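Local coordinates for dihydropteroate synthase (Burkholderia cenocepacia, PDB 2Y5S), which probably catalyses the condensation of para-aminobenzoate with 6-hydroxymethyl-7,8-dihydropterin diphosphate to give 7,8-dihydropteroate, a folate precursor, at residues L62-G67 / S101-K106. Numbering follows the deposited sequence.
With 78H (7,8-dihydropteroate), chain P.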
ATOM      1  N   LEU B  62      17.033   4.234  -9.051  1.00 19.64           N
ATOM      2  CA  LEU B  62      18.346   3.594  -8.950  1.00 19.63           C
ATOM      3  C   LEU B  62      18.207   2.165  -9.434  1.00 20.61           C
ATOM      4  O   LEU B  62      17.098   1.609  -9.412  1.00 19.07           O
ATOM      5  CB  LEU B  62      18.874   3.556  -7.508  1.00 19.06           C
ATOM      6  CG  LEU B  62      18.940   4.803  -6.618  1.00 17.54           C
ATOM      7  CD1 LEU B  62      17.594   4.963  -5.899  1.00 17.14           C
ATOM      8  CD2 LEU B  62      20.093   4.672  -5.604  1.00 17.59           C
ATOM      9  N   LEU B  63      19.339   1.576  -9.849  1.00 20.49           N
ATOM     10  CA  LEU B  63      19.392   0.166 -10.208  1.00 21.95           C
ATOM     11  C   LEU B  63      20.395  -0.550  -9.321  1.00 21.86           C
ATOM     12  O   LEU B  63      21.507  -0.060  -9.135  1.00 21.45           O
ATOM     13  CB  LEU B  63      19.793  -0.015 -11.675  1.00 23.25           C
ATOM     14  CG  LEU B  63      18.827   0.602 -12.680  1.00 24.43           C
ATOM     15  CD1 LEU B  63      19.448   0.580 -14.094  1.00 27.63           C
ATOM     16  CD2 LEU B  63      17.485  -0.128 -12.616  1.00 26.16           C
ATOM     17  N   ASP B  64      20.005  -1.711  -8.795  1.00 22.41           N
ATOM     18  CA  ASP B  64      20.882  -2.497  -7.932  1.00 23.47           C
ATOM     19  C   ASP B  64      21.326  -3.726  -8.716  1.00 25.60           C
ATOM     20  O   ASP B  64      20.509  -4.574  -9.091  1.00 26.34           O
ATOM     21  CB  ASP B  64      20.177  -2.878  -6.617  1.00 22.87           C
ATOM     22  CG  ASP B  64      21.156  -3.374  -5.519  1.00 24.67           C
ATOM     23  OD1 ASP B  64      22.282  -2.848  -5.394  1.00 25.85           O
ATOM     24  OD2 ASP B  64      20.790  -4.294  -4.758  1.00 26.25           O
ATOM     25  N   ILE B  65      22.619  -3.768  -9.012  1.00 27.20           N
ATOM     26  CA  ILE B  65      23.216  -4.810  -9.822  1.00 29.81           C
ATOM     27  C   ILE B  65      23.843  -5.828  -8.879  1.00 31.80           C
ATOM     28  O   ILE B  65      24.695  -5.476  -8.071  1.00 30.23           O
ATOM     29  CB  ILE B  65      24.350  -4.259 -10.723  1.00 30.49           C
ATOM     30  CG1 ILE B  65      23.846  -3.176 -11.687  1.00 30.23           C
ATOM     31  CG2 ILE B  65      24.995  -5.399 -11.505  1.00 32.17           C
ATOM     32  CD1 ILE B  65      24.983  -2.369 -12.317  1.00 29.37           C
ATOM     33  N   GLY B  66      23.422  -7.082  -8.980  1.00 35.54           N
ATOM     34  CA  GLY B  66      23.993  -8.143  -8.162  1.00 38.80           C
ATOM     35  C   GLY B  66      24.311  -9.356  -9.002  1.00 43.27           C
ATOM     36  O   GLY B  66      23.426  -9.876  -9.681  1.00 44.49           O
ATOM     37  N   GLY B  67      25.572  -9.800  -8.952  1.00 46.86           N
ATOM     38  CA  GLY B  67      26.027 -10.994  -9.670  1.00 51.32           C
ATOM     39  C   GLY B  67      25.945 -12.274  -8.851  1.00 54.94           C
ATOM     40  O   GLY B  67      26.343 -13.340  -9.317  1.00 57.91           O
ATOM     41  N   SER B 101      23.860   0.948  -8.162  1.00 21.27           N
ATOM     42  CA  SER B 101      24.202   0.355  -6.890  1.00 21.04           C
ATOM     43  C   SER B 101      24.726  -1.055  -7.147  1.00 21.67           C
ATOM     44  O   SER B 101      24.236  -1.752  -8.052  1.00 22.59           O
ATOM     45  CB  SER B 101      22.981   0.308  -5.976  1.00 20.02           C
ATOM     46  OG  SER B 101      23.210  -0.521  -4.862  1.00 20.83           O
ATOM     47  N   ILE B 102      25.716  -1.470  -6.357  1.00 21.09           N
ATOM     48  CA  ILE B 102      26.300  -2.791  -6.500  1.00 21.83           C
ATOM     49  C   ILE B 102      26.015  -3.622  -5.248  1.00 21.19           C
ATOM     50  O   ILE B 102      26.443  -3.259  -4.162  1.00 20.55           O
ATOM     51  CB  ILE B 102      27.823  -2.733  -6.695  1.00 22.42           C
ATOM     52  CG1 ILE B 102      28.202  -1.730  -7.787  1.00 24.24           C
ATOM     53  CG2 ILE B 102      28.341  -4.114  -7.009  1.00 22.91           C
ATOM     54  CD1 ILE B 102      27.744  -2.140  -9.192  1.00 24.57           C
ATOM     55  N   ASP B 103      25.294  -4.729  -5.430  1.00 21.17           N
ATOM     56  CA  ASP B 103      24.937  -5.641  -4.343  1.00 21.49           C
ATOM     57  C   ASP B 103      26.063  -6.655  -4.172  1.00 21.50           C
ATOM     58  O   ASP B 103      26.082  -7.727  -4.810  1.00 21.61           O
ATOM     59  CB  ASP B 103      23.602  -6.325  -4.653  1.00 21.95           C
ATOM     60  CG  ASP B 103      23.143  -7.315  -3.558  1.00 25.01           C
ATOM     61  OD1 ASP B 103      23.622  -7.282  -2.401  1.00 25.95           O
ATOM     62  OD2 ASP B 103      22.246  -8.114  -3.874  1.00 29.68           O
ATOM     63  N   THR B 104      27.031  -6.283  -3.343  1.00 20.89           N
ATOM     64  CA  THR B 104      28.168  -7.141  -3.066  1.00 21.24           C
ATOM     65  C   THR B 104      28.780  -6.877  -1.704  1.00 21.14           C
ATOM     66  O   THR B 104      28.773  -5.751  -1.209  1.00 19.76           O
ATOM     67  CB  THR B 104      29.298  -6.967  -4.098  1.00 22.46           C
ATOM     68  OG1 THR B 104      30.273  -8.003  -3.897  1.00 21.43           O
ATOM     69  CG2 THR B 104      29.940  -5.583  -3.961  1.00 21.57           C
ATOM     70  N   TYR B 105      29.316  -7.947  -1.124  1.00 21.95           N
ATOM     71  CA  TYR B 105      30.096  -7.888   0.107  1.00 22.08           C
ATOM     72  C   TYR B 105      31.578  -8.217  -0.125  1.00 23.22           C
ATOM     73  O   TYR B 105      32.363  -8.210   0.828  1.00 23.89           O
ATOM     74  CB  TYR B 105      29.515  -8.857   1.136  1.00 22.12           C
ATOM     75  CG  TYR B 105      29.450 -10.299   0.680  1.00 24.72           C
ATOM     76  CD1 TYR B 105      30.539 -11.152   0.840  1.00 27.78           C
ATOM     77  CD2 TYR B 105      28.303 -10.808   0.096  1.00 26.38           C
ATOM     78  CE1 TYR B 105      30.483 -12.466   0.431  1.00 30.67           C
ATOM     79  CE2 TYR B 105      28.241 -12.129  -0.325  1.00 29.73           C
ATOM     80  CZ  TYR B 105      29.338 -12.945  -0.150  1.00 31.44           C
ATOM     81  OH  TYR B 105      29.295 -14.251  -0.556  1.00 36.48           O
ATOM     82  N   LYS B 106      31.959  -8.498  -1.373  1.00 23.86           N
ATOM     83  CA  LYS B 106      33.337  -8.851  -1.696  1.00 24.99           C
ATOM     84  C   LYS B 106      34.146  -7.604  -1.997  1.00 24.64           C
ATOM     85  O   LYS B 106      33.862  -6.908  -2.967  1.00 24.48           O
ATOM     86  CB  LYS B 106      33.377  -9.803  -2.890  1.00 26.26           C
ATOM     87  CG  LYS B 106      32.689 -11.122  -2.637  1.00 29.00           C
ATOM     88  CD  LYS B 106      33.141 -12.170  -3.637  1.00 33.41           C
ATOM     89  CE  LYS B 106      32.408 -13.499  -3.454  1.00 36.07           C
ATOM     90  NZ  LYS B 106      30.945 -13.310  -3.493  1.00 36.25           N
TER
HETATM   91  O4  78H P1293      17.148  -6.136   2.082  1.00 34.32           O
HETATM   92  C4  78H P1293      18.186  -5.924   1.452  1.00 33.75           C
HETATM   93  C5  78H P1293      18.735  -6.883   0.574  1.00 33.81           C
HETATM   94  N3  78H P1293      18.861  -4.705   1.622  1.00 33.09           N
HETATM   95  C9  78H P1293      19.942  -6.556  -0.087  1.00 32.47           C
HETATM   96  N5  78H P1293      18.101  -8.058   0.332  1.00 30.96           N
HETATM   97  C2  78H P1293      20.090  -4.453   0.940  1.00 32.73           C
HETATM   98  N8  78H P1293      20.528  -7.455  -0.968  1.00 31.24           N
HETATM   99  N1  78H P1293      20.575  -5.381   0.100  1.00 31.27           N
HETATM  100  C6  78H P1293      18.650  -8.986  -0.477  1.00 33.66           C
HETATM  101  N2  78H P1293      20.758  -3.305   1.133  1.00 27.86           N
HETATM  102  C7  78H P1293      20.047  -8.836  -1.087  1.00 31.82           C
HETATM  103  C10 78H P1293      17.908 -10.252  -0.796  1.00 34.51           C
HETATM  104  N11 78H P1293      18.124 -11.249   0.258  1.00 36.12           N
HETATM  105  C15 78H P1293      17.073 -11.868   0.778  1.00 35.01           C
HETATM  106  C16 78H P1293      16.904 -11.948   2.157  1.00 33.81           C
HETATM  107  C17 78H P1293      16.126 -12.413  -0.090  1.00 34.81           C
HETATM  108  C18 78H P1293      15.794 -12.593   2.674  1.00 33.62           C
HETATM  109  C19 78H P1293      15.012 -13.059   0.429  1.00 34.77           C
HETATM  110  C20 78H P1293      14.850 -13.152   1.810  1.00 34.01           C
HETATM  111  C21 78H P1293      13.605 -13.836   2.385  1.00 32.75           C
HETATM  112  O22 78H P1293      13.379 -13.631   3.579  1.00 32.52           O
HETATM  113  O23 78H P1293      12.823 -14.438   1.618  1.00 34.41           O
HETATM  114  O   HOH W   1      27.282  -8.835  -6.988  1.00 24.07           O
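With chi1 of Asp64 at -165° and that of Ser101 at 167°, the carboxylate and the hydroxyl both stand opposite their own backbone N, and across two paired strands they meet: Ser101 OG donates to Asp64 OD1 over 2.6 Å, arriving from above the carboxylate plane. The strands 62-66 and 100-103 are parallel neighbours in the TIM barrel of this pterin-binding enzyme, joined through helix 79-93 as a beta-alpha-beta unit. Their backbones zip together as Ser101 N donates to Leu63 O (2.7 Å), Ile65 N to Ser101 O, and Asp103 N to Ile65 O (2.8 Å).

The two faces of the sheet suit different residues. Toward helix 79-93 go Ile65 and Ile102, side by side and pointing the same way, with Ile65 CD1 and Ile102 CD1 4.2 Å apart; both rest on Val90, where branched apolar chains fill the layer between strand and helix. Asp64 and Ser101 share the other face, inside the barrel, where serine's short side chain sets a hydroxyl donor directly against Asp64 OD1. Asp64 OD2 also takes a salt bridge from Arg270 and a hydrogen bond from Asn122, which probably offsets the cost of burying this carboxylate.

At the C-terminal end of the strands, where TIM barrels hold their active sites, Asp103 presents its carboxylate to the pterin of 7,8-dihydropteroate, N8 of which makes weak bonds to both oxygens. Thr70 binds Asp103 OD2 and helps position it. Asp64 OD2 lies 4.2 Å from Asp103 OD2, which Arg270 reaches only through a long, weak pairing. Beyond the last strand bond, one water bridges the segments, accepting from Gly67 N at 2.8 Å and lying 2.7 Å from Asp103 O.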